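Local atomic coordinates of VAO-type flavoprotein oxidase VAO615 (Myceliophthora thermophila, PDB entry 6F72), a protein that probably acts as an oxidoreductase of unknown substrate, carrying one bicovalently bound FAD that, once reduced, reacts rapidly with molecular oxygen. Residues 216-221 and 242-247; 59-64 and 106-111. All coordinates share one frame; numbering follows the deposited sequence.

Interaction 1: 216-221 and 242-247; sequences RIVGGT and SSYGVA. With FAD (flavin-adenine dinucleotide), chain E.
Arg216 reaches across to Tyr244 through a single polar bond at the far end of both side chains. From CB, which points toward 242-247, the arginine chain leaves with CG opposite its own carbonyl carbon (chi1 -53°) and then runs straight out to NE. CD is the first atom to meet the tyrosine, lying 3.5 Å from Tyr244 OH. NE turns instead to Asp299, with which it forms a salt bridge, and NH2 is bonded to the carbonyl of Gly300. NH1 gives a hydrogen to Tyr244 OH at 2.8 Å, a somewhat bent bond (149°) in which the phenol oxygen lies at the guanidinium edge, close to its plane. The side chains cross at about a right angle, with the guanidinium and ring planes 48° apart. With all three guanidinium nitrogens engaged, the group is held against turning. A leucine here would probably leave Asp299 without its positive mate and Tyr244 OH without this donor.

Nearer the backbone, Val218 straddles the turn: its CG2 packs on Tyr244 CB at 3.7 Å, while CG1 sits 3.6 Å from Ala247 N and also touches Gly245 O. Gly245, with positive phi, takes the chain out of the helix, at angles where a CB would jam against the preceding carbonyl. At the other end of 216-221, flavin O4 accepts two bonds, from Thr221 N (3.2 Å) and Thr221 OG1 (2.7 Å), so this loop joins the packing to the cofactor pocket of the PCMH-type FAD-binding domain. Arg216 lies in strand 215-216, which pairs antiparallel with strand 288-298 through a backbone bond to His297; helix 203-212 lies against Ile217, and helix 227-233 touches both Ile217 and Ala247.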
loop_
_atom_site.group_PDB
_atom_site.type_symbol
_atom_site.label_atom_id
_atom_site.label_comp_id
_atom_site.label_asym_id
_atom_site.label_seq_id
_atom_site.Cartn_x
_atom_site.Cartn_y
_atom_site.Cartn_z
ATOM N N ARG A 216 12.014 9.010 -14.366
ATOM C CA ARG A 216 10.837 8.342 -13.801
ATOM C C ARG A 216 11.271 7.537 -12.584
ATOM O O ARG A 216 12.404 7.037 -12.539
ATOM C CB ARG A 216 10.231 7.374 -14.819
ATOM C CG ARG A 216 9.908 7.969 -16.178
ATOM C CD ARG A 216 9.874 6.888 -17.251
ATOM N NE ARG A 216 9.511 7.436 -18.562
ATOM C CZ ARG A 216 9.655 6.802 -19.721
ATOM N NH1 ARG A 216 10.164 5.580 -19.762
ATOM N NH2 ARG A 216 9.293 7.401 -20.847
ATOM N N ILE A 217 10.385 7.434 -11.597
ATOM C CA ILE A 217 10.566 6.514 -10.464
ATOM C C ILE A 217 9.357 5.568 -10.341
ATOM O O ILE A 217 8.214 5.963 -10.602
ATOM C CB ILE A 217 10.854 7.245 -9.121
ATOM C CG1 ILE A 217 11.282 6.243 -8.027
ATOM C CG2 ILE A 217 9.657 8.093 -8.689
ATOM C CD1 ILE A 217 11.872 6.850 -6.769
ATOM N N VAL A 218 9.640 4.331 -9.934
ATOM C CA VAL A 218 8.627 3.296 -9.710
ATOM C C VAL A 218 7.862 3.540 -8.395
ATOM O O VAL A 218 8.411 3.394 -7.288
ATOM C CB VAL A 218 9.247 1.871 -9.781
ATOM C CG1 VAL A 218 8.221 0.793 -9.468
ATOM C CG2 VAL A 218 9.880 1.629 -11.147
ATOM N N GLY A 219 6.577 3.870 -8.541
ATOM C CA GLY A 219 5.717 4.154 -7.406
ATOM C C GLY A 219 4.265 3.847 -7.691
ATOM O O GLY A 219 3.891 3.561 -8.832
ATOM N N GLY A 220 3.444 3.946 -6.647
ATOM C CA GLY A 220 2.025 3.578 -6.715
ATOM C C GLY A 220 1.135 4.524 -7.497
ATOM O O GLY A 220 1.521 5.650 -7.832
ATOM N N THR A 221 -0.075 4.052 -7.776
ATOM C CA THR A 221 -1.034 4.789 -8.587
ATOM C C THR A 221 -1.792 5.765 -7.707
ATOM O O THR A 221 -2.396 6.731 -8.202
ATOM C CB THR A 221 -2.038 3.850 -9.262
ATOM O OG1 THR A 221 -2.665 3.037 -8.262
ATOM C CG2 THR A 221 -1.336 2.958 -10.281
ATOM N N SER A 242 6.136 -3.158 -15.688
ATOM C CA SER A 242 6.474 -3.923 -16.897
ATOM C C SER A 242 7.763 -3.413 -17.538
ATOM O O SER A 242 8.432 -4.152 -18.265
ATOM C CB SER A 242 5.355 -3.862 -17.927
ATOM O OG SER A 242 4.203 -4.509 -17.450
ATOM N N SER A 243 8.083 -2.145 -17.284
ATOM C CA SER A 243 9.311 -1.555 -17.780
ATOM C C SER A 243 10.470 -1.703 -16.788
ATOM O O SER A 243 11.608 -1.952 -17.214
ATOM C CB SER A 243 9.106 -0.090 -18.167
ATOM O OG SER A 243 8.331 0.026 -19.345
ATOM N N TYR A 244 10.196 -1.578 -15.481
ATOM C CA TYR A 244 11.279 -1.519 -14.479
ATOM C C TYR A 244 11.187 -2.415 -13.239
ATOM O O TYR A 244 11.962 -2.239 -12.286
ATOM C CB TYR A 244 11.507 -0.082 -14.027
ATOM C CG TYR A 244 11.549 0.955 -15.127
ATOM C CD1 TYR A 244 12.580 0.978 -16.086
ATOM C CD2 TYR A 244 10.569 1.940 -15.189
ATOM C CE1 TYR A 244 12.603 1.958 -17.078
ATOM C CE2 TYR A 244 10.585 2.918 -16.169
ATOM C CZ TYR A 244 11.594 2.931 -17.101
ATOM O OH TYR A 244 11.555 3.926 -18.041
ATOM N N GLY A 245 10.260 -3.366 -13.239
ATOM C CA GLY A 245 10.089 -4.253 -12.091
ATOM C C GLY A 245 9.258 -3.614 -10.997
ATOM O O GLY A 245 8.766 -2.487 -11.147
ATOM N N VAL A 246 9.103 -4.333 -9.885
ATOM C CA VAL A 246 8.367 -3.805 -8.727
ATOM C C VAL A 246 9.235 -2.794 -8.000
ATOM O O VAL A 246 10.429 -2.764 -8.212
ATOM C CB VAL A 246 7.867 -4.918 -7.755
ATOM C CG1 VAL A 246 7.010 -5.916 -8.494
ATOM C CG2 VAL A 246 9.022 -5.605 -7.047
ATOM N N ALA A 247 8.623 -1.970 -7.152
ATOM C CA ALA A 247 9.327 -0.978 -6.332
ATOM C C ALA A 247 10.584 -1.544 -5.648
ATOM O O ALA A 247 11.674 -0.979 -5.791
ATOM C CB ALA A 247 8.363 -0.383 -5.309
HETATM P PA FAD E . 1.541 3.259 6.365
HETATM O O1A FAD E . 0.208 2.732 6.831
HETATM O O2A FAD E . 2.037 4.507 7.039
HETATM O O5B FAD E . 2.625 2.083 6.518
HETATM C C5B FAD E . 2.339 0.736 6.141
HETATM C C4B FAD E . 3.208 -0.255 6.908
HETATM O O4B FAD E . 4.588 0.053 6.696
HETATM C C3B FAD E . 3.002 -0.244 8.410
HETATM O O3B FAD E . 3.160 -1.596 8.860
HETATM C C2B FAD E . 4.139 0.605 8.953
HETATM O O2B FAD E . 4.523 0.203 10.270
HETATM C C1B FAD E . 5.243 0.344 7.942
HETATM N N9A FAD E . 6.154 1.490 7.710
HETATM C C8A FAD E . 5.876 2.578 6.959
HETATM N N7A FAD E . 6.941 3.417 6.918
HETATM C C5A FAD E . 7.921 2.856 7.646
HETATM C C6A FAD E . 9.308 3.218 8.013
HETATM N N6A FAD E . 9.833 4.384 7.576
HETATM N N1A FAD E . 10.006 2.365 8.797
HETATM C C2A FAD E . 9.482 1.202 9.243
HETATM N N3A FAD E . 8.221 0.805 8.938
HETATM C C4A FAD E . 7.408 1.577 8.160
HETATM N N1 FAD E . -0.023 -0.475 -3.386
HETATM C C2 FAD E . 0.466 -0.833 -4.601
HETATM O O2 FAD E . 1.325 -1.743 -4.665
HETATM N N3 FAD E . 0.049 -0.236 -5.739
HETATM C C4 FAD E . -0.877 0.736 -5.773
HETATM O O4 FAD E . -1.235 1.257 -6.853
HETATM C C4X FAD E . -1.447 1.188 -4.484
HETATM N N5 FAD E . -2.372 2.170 -4.425
HETATM C C5X FAD E . -2.901 2.581 -3.236
HETATM C C6 FAD E . -3.863 3.613 -3.196
HETATM C C7 FAD E . -4.389 4.019 -1.950
HETATM C C7M FAD E . -5.430 5.125 -1.930
HETATM C C8 FAD E . -3.918 3.369 -0.674
HETATM C C8M FAD E . -4.348 3.800 0.721
HETATM C C9 FAD E . -2.967 2.355 -0.737
HETATM C C9A FAD E . -2.440 1.933 -1.962
HETATM N N10 FAD E . -1.458 0.915 -2.006
HETATM C C10 FAD E . -0.954 0.506 -3.259
HETATM C "C1'" FAD E . -1.044 0.245 -0.775
HETATM C "C2'" FAD E . 0.299 0.568 -0.192
HETATM O "O2'" FAD E . 1.287 -0.062 -1.004
HETATM C "C3'" FAD E . 0.283 -0.038 1.207
HETATM O "O3'" FAD E . -0.913 0.341 1.921
HETATM C "C4'" FAD E . 1.515 0.370 2.000
HETATM O "O4'" FAD E . 1.583 -0.400 3.201
HETATM C "C5'" FAD E . 1.536 1.874 2.281
HETATM O "O5'" FAD E . 2.634 2.229 3.107
HETATM P P FAD E . 2.675 3.686 3.783
HETATM O O1P FAD E . 2.378 4.714 2.730
HETATM O O2P FAD E . 3.953 3.717 4.590
HETATM O O3P FAD E . 1.424 3.602 4.801
#

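Interaction 2: 59-64 and 106-111; sequences PQASVC and YSCVPF
Two disulfide-bearing loops pack together here, one following strand 54-56 and the other following helix 101-104. The sulfur of Cys108, bonded to Cys118, settles against the turn at 59-62, with Pro59 CB 3.7 Å away and Ser62 N 3.6 Å away. It gets there because SG stands opposite the backbone N (chi1 -172°), beside the carbonyl carbon. Ala61 points its methyl at the facing chain: CB lies 3.4 Å from Cys108 O and 3.8 Å from Pro110 CG, over the Val109-Pro110 peptide. Farther along, Cys64, itself joined to Cys77, lays its SG alongside the Pro110 ring, 3.6 Å from CA and 3.7 Å from CB.

No direct hydrogen bond crosses between the segments. A water does so instead, accepting from Ala61 N at 2.7 Å and donating to Cys108 O at 3.0 Å. The 59-64 side keeps its curl through backbone bonds from Ser62 N to Pro59 O and from Cys64 N to Ala61 O. Small apolar side chains, two sulfurs and a bridging water thus join a pair of irregular loops, each tied by its own disulfide (Cys64-Cys77 and Cys108-Cys118), in this secreted oxidase.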
loop_
_atom_site.group_PDB
_atom_site.type_symbol
_atom_site.label_atom_id
_atom_site.label_comp_id
_atom_site.label_asym_id
_atom_site.label_seq_id
_atom_site.Cartn_x
_atom_site.Cartn_y
_atom_site.Cartn_z
ATOM N N PRO A 59 -7.383 12.928 17.841
ATOM C CA PRO A 59 -7.917 12.529 16.533
ATOM C C PRO A 59 -8.474 13.718 15.771
ATOM O O PRO A 59 -9.009 14.627 16.377
ATOM C CB PRO A 59 -9.007 11.514 16.894
ATOM C CG PRO A 59 -8.485 10.865 18.125
ATOM C CD PRO A 59 -7.812 11.993 18.896
ATOM N N GLN A 60 -8.307 13.715 14.455
ATOM C CA GLN A 60 -8.731 14.826 13.594
ATOM C C GLN A 60 -10.231 15.202 13.714
ATOM O O GLN A 60 -10.591 16.369 13.563
ATOM C CB GLN A 60 -8.359 14.511 12.144
ATOM C CG GLN A 60 -8.250 15.725 11.236
ATOM C CD GLN A 60 -7.814 15.366 9.829
ATOM O OE1 GLN A 60 -8.251 14.373 9.255
ATOM N NE2 GLN A 60 -6.939 16.188 9.262
ATOM N N ALA A 61 -11.089 14.226 14.009
ATOM C CA ALA A 61 -12.537 14.465 14.168
ATOM C C ALA A 61 -12.973 14.849 15.592
ATOM O O ALA A 61 -14.166 14.848 15.904
ATOM C CB ALA A 61 -13.347 13.279 13.643
ATOM N N SER A 62 -12.019 15.210 16.452
ATOM C CA SER A 62 -12.366 15.737 17.777
ATOM C C SER A 62 -13.204 17.020 17.669
ATOM O O SER A 62 -14.010 17.299 18.557
ATOM C CB SER A 62 -11.128 15.995 18.617
ATOM O OG SER A 62 -10.497 17.160 18.165
ATOM N N VAL A 63 -13.015 17.771 16.577
ATOM C CA VAL A 63 -13.887 18.911 16.215
ATOM C C VAL A 63 -15.379 18.546 16.060
ATOM O O VAL A 63 -16.258 19.413 16.149
ATOM C CB VAL A 63 -13.395 19.666 14.947
ATOM C CG1 VAL A 63 -12.071 20.352 15.215
ATOM C CG2 VAL A 63 -13.297 18.744 13.738
ATOM N N CYS A 64 -15.641 17.260 15.838
ATOM C CA CYS A 64 -16.995 16.716 15.685
ATOM C C CYS A 64 -17.606 16.256 17.009
ATOM O O CYS A 64 -18.742 15.780 17.036
ATOM C CB CYS A 64 -16.964 15.559 14.683
ATOM S SG CYS A 64 -16.633 16.112 12.998
ATOM N N TYR A 106 -15.234 3.841 14.741
ATOM C CA TYR A 106 -16.216 4.741 15.373
ATOM C C TYR A 106 -15.741 5.445 16.660
ATOM O O TYR A 106 -16.559 6.053 17.356
ATOM C CB TYR A 106 -17.551 4.008 15.630
ATOM C CG TYR A 106 -18.135 3.285 14.422
ATOM C CD1 TYR A 106 -18.991 3.956 13.536
ATOM C CD2 TYR A 106 -17.853 1.931 14.174
ATOM C CE1 TYR A 106 -19.541 3.308 12.434
ATOM C CE2 TYR A 106 -18.403 1.272 13.070
ATOM C CZ TYR A 106 -19.249 1.966 12.209
ATOM O OH TYR A 106 -19.819 1.358 11.119
ATOM N N SER A 107 -14.442 5.377 16.968
ATOM C CA SER A 107 -13.927 5.900 18.239
ATOM C C SER A 107 -13.986 7.413 18.304
ATOM O O SER A 107 -14.313 7.979 19.351
ATOM C CB SER A 107 -12.512 5.429 18.514
ATOM O OG SER A 107 -12.442 4.016 18.515
ATOM N N CYS A 108 -13.661 8.048 17.181
ATOM C CA CYS A 108 -13.677 9.494 17.053
ATOM C C CYS A 108 -13.744 9.863 15.584
ATOM O O CYS A 108 -12.750 10.263 14.982
ATOM C CB CYS A 108 -12.458 10.140 17.726
ATOM S SG CYS A 108 -12.592 11.947 17.766
ATOM N N VAL A 109 -14.936 9.721 15.022
ATOM C CA VAL A 109 -15.178 9.923 13.594
ATOM C C VAL A 109 -16.193 11.049 13.396
ATOM O O VAL A 109 -16.908 11.388 14.348
ATOM C CB VAL A 109 -15.677 8.617 12.929
ATOM C CG1 VAL A 109 -14.559 7.576 12.882
ATOM C CG2 VAL A 109 -16.930 8.081 13.632
ATOM N N PRO A 110 -16.279 11.630 12.171
ATOM C CA PRO A 110 -17.195 12.768 11.935
ATOM C C PRO A 110 -18.691 12.436 11.827
ATOM O O PRO A 110 -19.514 13.357 11.771
ATOM C CB PRO A 110 -16.714 13.336 10.588
ATOM C CG PRO A 110 -15.337 12.778 10.398
ATOM C CD PRO A 110 -15.432 11.401 10.987
ATOM N N PHE A 111 -19.042 11.152 11.830
ATOM C CA PHE A 111 -20.394 10.728 11.464
ATOM C C PHE A 111 -21.226 10.185 12.631
ATOM O O PHE A 111 -22.368 9.785 12.439
ATOM C CB PHE A 111 -20.337 9.750 10.269
ATOM C CG PHE A 111 -19.670 10.336 9.050
ATOM C CD1 PHE A 111 -20.350 11.241 8.224
ATOM C CD2 PHE A 111 -18.342 10.026 8.749
ATOM C CE1 PHE A 111 -19.726 11.797 7.111
ATOM C CE2 PHE A 111 -17.712 10.574 7.632
ATOM C CZ PHE A 111 -18.411 11.460 6.810
HETATM O O HOH W 1 -10.402 11.599 13.763
#

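In the fold
Both segments of interaction 2 precede both segments of interaction 1 in the chain. Their centres are about 36 Å apart, on opposite sides of the chain's centre, and their nearest atoms stay about 20 Å from each other. Interaction 1 lies within the PCMH-type FAD-binding region and starts in strand 215-216 of the six-stranded antiparallel sheet that also includes strand 288-298. Interaction 2 sits farther out, among loops leading from strand 54-56 and into strand 126-129, neighbours in the four-stranded mixed sheet. Interaction 1 thus reaches the flavin itself, whereas interaction 2 does not touch FAD and joins disulfide-linked loops next to a sheet whose strand 150-153 does.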